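Local coordinates for protein serpin-ZX (Arabidopsis thaliana, PDB 3LE2) that inhibits the cysteine proteases metacaspase-9 and RD21, presenting a reactive centre loop that the target protease cleaves and becomes covalently bound to, at residues S237-L242 / V373-I378; D218-L223 / D264-R269. One frame throughout, in Å; residues are numbered along the deposited sequence.

Contacts 1 and 2 meet through two consecutive antiparallel strands, 220-226 and 236-243; the centres of the two contacts lie about 10 Å apart. Contact 1 pairs strand 236-243 with strand 370-376, whereas contact 2 sets loop 264-269 against strand 220-226. F240 N lies 2.8 Å from L223 O and L242 N lies 2.9 Å from K221 O, probable backbone hydrogen bonds. Along the chain the segments alternate. Both contacts lie in the serpin body, away from the reactive bond. One acetate lies by both, near S237 and Y239 and about 4 Å from the P268 side chain, and D218 N binds a sulfate in contact 2; both ions probably come from the crystallisation liquor.

Contact 1 of 2, residues S237-L242 / V373-I378; sequences SMYFYL and VVTENI. With ACT (acetate ion), chain C.
S237, M238 and Y239 pair with T375, V374 and V373 as antiparallel strands, the axes of the two short strands approaching to 4.7 Å. S237 and T375 form a hydrogen-bonded pair, each N to the other's O at 3.1 Å. Y239 and V373 form the next, with Y239 N to V373 O at 2.7 Å and V373 N returning to Y239 O. M238 and V374 are the non-hydrogen-bonded pair between them, where the CA atoms come closer than in either neighbouring pair and V374 CA makes a CA-H...O contact with S237 O.

Beyond the end of strand 370-376 the amide of N377 spans two hydroxyls. Its ND2 donates to S237 OG at 2.8 Å, with OG almost exactly in the amide plane, while its OD1 accepts from Y239 OH at 2.9 Å. Using both ends of the amide fixes its rotation. The phenol ring stands 77° from the amide plane, and T375 OG1 lies at the ring's edge, 3.4 Å from Y239 CE2. With OG1 between the backbone N and the carbonyl carbon (chi1 70°), T375 also gives OD1 a weak bond. An acetate lies by the ring's CE1.

Apolar contacts fall on both faces of the sheet. On the face of M238 and V374, a bend at chi3 (-78°) brings M238 CE to 3.7 Å from V374 CG2. On the other face, CE2 of Y241 comes to 3.4 Å from V373 CG2, obliquely to the ring.

The pairing joins the C-terminal hairpin 370-376/382-388 to the earlier strands of serpin sheet B: M238 bonds through its backbone to L225 of strand 220-226, while V382 packs on V373 and T375, L383 and F384 on V374.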
loop_
_atom_site.group_PDB
_atom_site.type_symbol
_atom_site.label_atom_id
_atom_site.label_comp_id
_atom_site.label_asym_id
_atom_site.label_seq_id
_atom_site.Cartn_x
_atom_site.Cartn_y
_atom_site.Cartn_z
ATOM N N SER A 237 -4.623 9.184 -6.776
ATOM C CA SER A 237 -4.287 8.780 -8.140
ATOM C C SER A 237 -3.544 7.449 -8.116
ATOM O O SER A 237 -2.990 7.040 -7.088
ATOM C CB SER A 237 -3.419 9.836 -8.832
ATOM O OG SER A 237 -4.021 11.109 -8.748
ATOM N N MET A 238 -3.535 6.775 -9.253
ATOM C CA MET A 238 -2.725 5.577 -9.409
ATOM C C MET A 238 -1.665 5.885 -10.442
ATOM O O MET A 238 -1.944 6.483 -11.481
ATOM C CB MET A 238 -3.570 4.349 -9.823
ATOM C CG MET A 238 -2.734 3.090 -10.136
ATOM S SD MET A 238 -3.698 1.634 -10.600
ATOM C CE MET A 238 -4.258 1.087 -8.982
ATOM N N TYR A 239 -0.439 5.498 -10.139
ATOM C CA TYR A 239 0.660 5.740 -11.040
ATOM C C TYR A 239 1.205 4.419 -11.544
ATOM O O TYR A 239 1.306 3.435 -10.784
ATOM C CB TYR A 239 1.747 6.568 -10.339
ATOM C CG TYR A 239 1.257 7.957 -9.989
ATOM C CD1 TYR A 239 1.185 8.959 -10.954
ATOM C CD2 TYR A 239 0.827 8.249 -8.706
ATOM C CE1 TYR A 239 0.698 10.220 -10.641
ATOM C CE2 TYR A 239 0.361 9.496 -8.382
ATOM C CZ TYR A 239 0.297 10.484 -9.346
ATOM O OH TYR A 239 -0.176 11.719 -8.981
ATOM N N PHE A 240 1.528 4.406 -12.837
ATOM C CA PHE A 240 2.087 3.238 -13.510
ATOM C C PHE A 240 3.497 3.578 -13.949
ATOM O O PHE A 240 3.700 4.571 -14.641
ATOM C CB PHE A 240 1.260 2.878 -14.744
ATOM C CG PHE A 240 -0.175 2.542 -14.444
ATOM C CD1 PHE A 240 -0.634 1.245 -14.568
ATOM C CD2 PHE A 240 -1.065 3.530 -14.042
ATOM C CE1 PHE A 240 -1.948 0.929 -14.297
ATOM C CE2 PHE A 240 -2.380 3.222 -13.767
ATOM C CZ PHE A 240 -2.821 1.918 -13.895
ATOM N N TYR A 241 4.459 2.758 -13.528
ATOM C CA TYR A 241 5.851 2.946 -13.890
ATOM C C TYR A 241 6.267 1.828 -14.822
ATOM O O TYR A 241 6.454 0.683 -14.396
ATOM C CB TYR A 241 6.746 2.997 -12.649
ATOM C CG TYR A 241 6.267 4.007 -11.634
ATOM C CD1 TYR A 241 6.913 5.244 -11.470
ATOM C CD2 TYR A 241 5.159 3.734 -10.839
ATOM C CE1 TYR A 241 6.456 6.177 -10.529
ATOM C CE2 TYR A 241 4.698 4.649 -9.903
ATOM C CZ TYR A 241 5.340 5.861 -9.748
ATOM O OH TYR A 241 4.846 6.738 -8.811
ATOM N N LEU A 242 6.420 2.189 -16.093
ATOM C CA LEU A 242 6.599 1.240 -17.179
ATOM C C LEU A 242 8.006 1.288 -17.792
ATOM O O LEU A 242 8.341 2.217 -18.513
ATOM C CB LEU A 242 5.551 1.533 -18.249
ATOM C CG LEU A 242 5.396 0.582 -19.435
ATOM C CD1 LEU A 242 4.891 -0.767 -18.964
ATOM C CD2 LEU A 242 4.447 1.181 -20.472
ATOM N N VAL A 373 1.714 2.492 -7.991
ATOM C CA VAL A 373 1.706 3.269 -6.753
ATOM C C VAL A 373 0.384 4.047 -6.628
ATOM O O VAL A 373 -0.053 4.701 -7.571
ATOM C CB VAL A 373 2.917 4.244 -6.671
ATOM C CG1 VAL A 373 2.832 5.117 -5.424
ATOM C CG2 VAL A 373 4.235 3.469 -6.695
ATOM N N VAL A 374 -0.268 3.941 -5.476
ATOM C CA VAL A 374 -1.483 4.702 -5.231
ATOM C C VAL A 374 -1.173 5.686 -4.125
ATOM O O VAL A 374 -0.748 5.295 -3.047
ATOM C CB VAL A 374 -2.690 3.819 -4.819
ATOM C CG1 VAL A 374 -3.855 4.697 -4.341
ATOM C CG2 VAL A 374 -3.136 2.918 -5.975
ATOM N N THR A 375 -1.368 6.970 -4.406
ATOM C CA THR A 375 -1.015 7.994 -3.446
ATOM C C THR A 375 -2.130 8.986 -3.267
ATOM O O THR A 375 -2.966 9.194 -4.152
ATOM C CB THR A 375 0.171 8.829 -3.925
ATOM O OG1 THR A 375 -0.258 9.625 -5.032
ATOM C CG2 THR A 375 1.311 7.942 -4.369
ATOM N N GLU A 376 -2.109 9.623 -2.108
ATOM C CA GLU A 376 -2.983 10.732 -1.854
ATOM C C GLU A 376 -2.102 11.953 -2.118
ATOM O O GLU A 376 -1.061 12.146 -1.475
ATOM C CB GLU A 376 -3.533 10.648 -0.425
ATOM C CG GLU A 376 -4.720 11.563 -0.158
ATOM C CD GLU A 376 -4.324 13.034 -0.181
ATOM O OE1 GLU A 376 -3.476 13.416 0.655
ATOM O OE2 GLU A 376 -4.838 13.795 -1.038
ATOM N N ASN A 377 -2.501 12.746 -3.107
ATOM C CA ASN A 377 -1.663 13.831 -3.626
ATOM C C ASN A 377 -1.479 15.051 -2.707
ATOM O O ASN A 377 -0.445 15.705 -2.762
ATOM C CB ASN A 377 -2.145 14.264 -5.024
ATOM C CG ASN A 377 -1.952 13.156 -6.096
ATOM O OD1 ASN A 377 -0.839 12.652 -6.306
ATOM N ND2 ASN A 377 -3.041 12.794 -6.783
ATOM N N ILE A 378 -2.462 15.360 -1.865
ATOM C CA ILE A 378 -2.335 16.508 -0.962
ATOM C C ILE A 378 -1.234 16.295 0.078
ATOM O O ILE A 378 -0.400 17.178 0.316
ATOM C CB ILE A 378 -3.636 16.814 -0.183
ATOM C CG1 ILE A 378 -4.848 16.954 -1.117
ATOM C CG2 ILE A 378 -3.435 18.030 0.722
ATOM C CD1 ILE A 378 -4.643 17.859 -2.290
HETATM C C ACT C . -1.618 13.199 -11.676
HETATM O O ACT C . -2.602 12.443 -11.440
HETATM O OXT ACT C . -0.621 12.671 -12.230
HETATM C CH3 ACT C . -1.629 14.660 -11.327
#

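Contact 2 of 2, residues D218-L223 / D264-R269; sequences DGFKVL and DNHIPR. With SO4 (sulfate ion), chain B.
Loop 264-269, between helix 249-258 and strand 271-274, packs largely through side chains on a face of serpin sheet B, at the start of strand 220-226. F220, V222, H266 and P268 carry the contact. The edge of the F220 ring is turned to H266, CZ coming to 3.7 Å from H266 CD2, with H266 NE2 also near the phenyl plane. The two rings are oblique, their planes 46° apart. F220 reaches the imidazole with CG between its backbone N and carbonyl carbon (chi1 61°).

V222 faces the loop with its CG1 branch, which sits 3.6 Å from H266 O and 3.9 Å from P268 CG. P268 CG also lies 3.5 Å from V222 O, so the pyrrolidine ring rests against both side chain and backbone of the strand. H266 is steadied from its own loop by a bond from ND1 to F262 O and by stacking on the F262 ring. Nearby, D218 N donates to a sulfate oxygen, O2, at 2.9 Å.

Y217 of strand 212-217 meets both aromatic rings, edge-to-face with H266; L252 and K255 of helix 249-258 touch F220, and Y239 and Y241 of strand 236-243 pack on P268 and V222.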
loop_
_atom_site.group_PDB
_atom_site.type_symbol
_atom_site.label_atom_id
_atom_site.label_comp_id
_atom_site.label_asym_id
_atom_site.label_seq_id
_atom_site.Cartn_x
_atom_site.Cartn_y
_atom_site.Cartn_z
ATOM N N ASP A 218 14.397 8.613 -18.838
ATOM C CA ASP A 218 15.441 7.775 -19.384
ATOM C C ASP A 218 15.207 6.315 -18.956
ATOM O O ASP A 218 15.509 5.931 -17.827
ATOM C CB ASP A 218 16.807 8.295 -18.911
ATOM C CG ASP A 218 17.976 7.542 -19.529
ATOM O OD1 ASP A 218 17.730 6.682 -20.403
ATOM O OD2 ASP A 218 19.135 7.820 -19.138
ATOM N N GLY A 219 14.637 5.520 -19.854
ATOM C CA GLY A 219 14.448 4.101 -19.608
ATOM C C GLY A 219 13.053 3.656 -19.197
ATOM O O GLY A 219 12.803 2.453 -19.049
ATOM N N PHE A 220 12.147 4.610 -18.992
ATOM C CA PHE A 220 10.802 4.282 -18.530
ATOM C C PHE A 220 9.822 5.406 -18.755
ATOM O O PHE A 220 10.199 6.506 -19.133
ATOM C CB PHE A 220 10.807 3.918 -17.045
ATOM C CG PHE A 220 11.287 5.025 -16.146
ATOM C CD1 PHE A 220 12.649 5.261 -15.969
ATOM C CD2 PHE A 220 10.379 5.830 -15.464
ATOM C CE1 PHE A 220 13.093 6.283 -15.128
ATOM C CE2 PHE A 220 10.824 6.864 -14.624
ATOM C CZ PHE A 220 12.176 7.075 -14.453
ATOM N N LYS A 221 8.552 5.112 -18.523
ATOM C CA LYS A 221 7.512 6.118 -18.589
ATOM C C LYS A 221 6.614 6.040 -17.365
ATOM O O LYS A 221 6.559 5.012 -16.684
ATOM C CB LYS A 221 6.695 5.949 -19.854
ATOM C CG LYS A 221 7.479 6.215 -21.118
ATOM C CD LYS A 221 6.694 5.730 -22.322
ATOM C CE LYS A 221 7.588 5.587 -23.526
ATOM N NZ LYS A 221 6.775 5.203 -24.711
ATOM N N VAL A 222 5.932 7.141 -17.071
ATOM C CA VAL A 222 4.972 7.155 -15.980
ATOM C C VAL A 222 3.611 7.668 -16.429
ATOM O O VAL A 222 3.515 8.676 -17.138
ATOM C CB VAL A 222 5.461 7.989 -14.797
ATOM C CG1 VAL A 222 4.440 7.927 -13.657
ATOM C CG2 VAL A 222 6.822 7.490 -14.336
ATOM N N LEU A 223 2.564 6.944 -16.031
ATOM C CA LEU A 223 1.187 7.351 -16.297
ATOM C C LEU A 223 0.478 7.599 -14.974
ATOM O O LEU A 223 0.608 6.808 -14.048
ATOM C CB LEU A 223 0.448 6.279 -17.090
ATOM C CG LEU A 223 -1.082 6.359 -17.038
ATOM C CD1 LEU A 223 -1.613 7.520 -17.857
ATOM C CD2 LEU A 223 -1.687 5.049 -17.510
ATOM N N ASP A 264 8.452 11.761 -5.564
ATOM C CA ASP A 264 8.097 13.172 -5.619
ATOM C C ASP A 264 8.432 13.765 -6.987
ATOM O O ASP A 264 7.867 14.787 -7.392
ATOM C CB ASP A 264 8.865 13.972 -4.546
ATOM C CG ASP A 264 8.950 13.243 -3.203
ATOM O OD1 ASP A 264 8.518 13.813 -2.176
ATOM O OD2 ASP A 264 9.462 12.105 -3.170
ATOM N N ASN A 265 9.364 13.136 -7.692
ATOM C CA ASN A 265 9.921 13.756 -8.896
ATOM C C ASN A 265 9.440 13.155 -10.214
ATOM O O ASN A 265 9.875 13.581 -11.284
ATOM C CB ASN A 265 11.448 13.744 -8.836
ATOM C CG ASN A 265 12.012 14.870 -7.965
ATOM O OD1 ASN A 265 12.337 15.940 -8.473
ATOM N ND2 ASN A 265 12.147 14.624 -6.659
ATOM N N HIS A 266 8.542 12.175 -10.130
ATOM C CA HIS A 266 8.032 11.474 -11.315
ATOM C C HIS A 266 6.506 11.419 -11.321
ATOM O O HIS A 266 5.908 10.341 -11.397
ATOM C CB HIS A 266 8.673 10.084 -11.428
ATOM C CG HIS A 266 10.148 10.150 -11.661
ATOM N ND1 HIS A 266 11.054 10.323 -10.637
ATOM C CD2 HIS A 266 10.872 10.151 -12.807
ATOM C CE1 HIS A 266 12.276 10.394 -11.141
ATOM N NE2 HIS A 266 12.192 10.291 -12.454
ATOM N N ILE A 267 5.908 12.605 -11.209
ATOM C CA ILE A 267 4.465 12.809 -11.217
ATOM C C ILE A 267 4.106 13.614 -12.471
ATOM O O ILE A 267 4.407 14.813 -12.563
ATOM C CB ILE A 267 4.015 13.579 -9.951
ATOM C CG1 ILE A 267 4.222 12.731 -8.707
ATOM C CG2 ILE A 267 2.536 13.980 -10.016
ATOM C CD1 ILE A 267 3.943 13.493 -7.428
ATOM N N PRO A 268 3.489 12.950 -13.460
ATOM C CA PRO A 268 3.181 13.651 -14.710
ATOM C C PRO A 268 2.054 14.621 -14.447
ATOM O O PRO A 268 1.003 14.190 -13.984
ATOM C CB PRO A 268 2.670 12.538 -15.639
ATOM C CG PRO A 268 2.761 11.252 -14.864
ATOM C CD PRO A 268 2.960 11.572 -13.431
ATOM N N ARG A 269 2.241 15.898 -14.744
ATOM C CA ARG A 269 1.225 16.883 -14.392
ATOM C C ARG A 269 0.485 17.461 -15.591
ATOM O O ARG A 269 -0.480 18.202 -15.421
ATOM C CB ARG A 269 1.825 17.993 -13.528
ATOM C CG ARG A 269 2.122 17.519 -12.127
ATOM C CD ARG A 269 2.578 18.656 -11.217
ATOM N NE ARG A 269 2.709 18.181 -9.841
ATOM C CZ ARG A 269 3.805 17.613 -9.350
ATOM N NH1 ARG A 269 4.882 17.457 -10.116
ATOM N NH2 ARG A 269 3.829 17.208 -8.091
HETATM S S SO4 B . 15.700 11.407 -16.964
HETATM O O1 SO4 B . 15.707 12.228 -15.752
HETATM O O2 SO4 B . 15.452 10.006 -16.583
HETATM O O3 SO4 B . 14.652 11.832 -17.902
HETATM O O4 SO4 B . 17.006 11.585 -17.607
#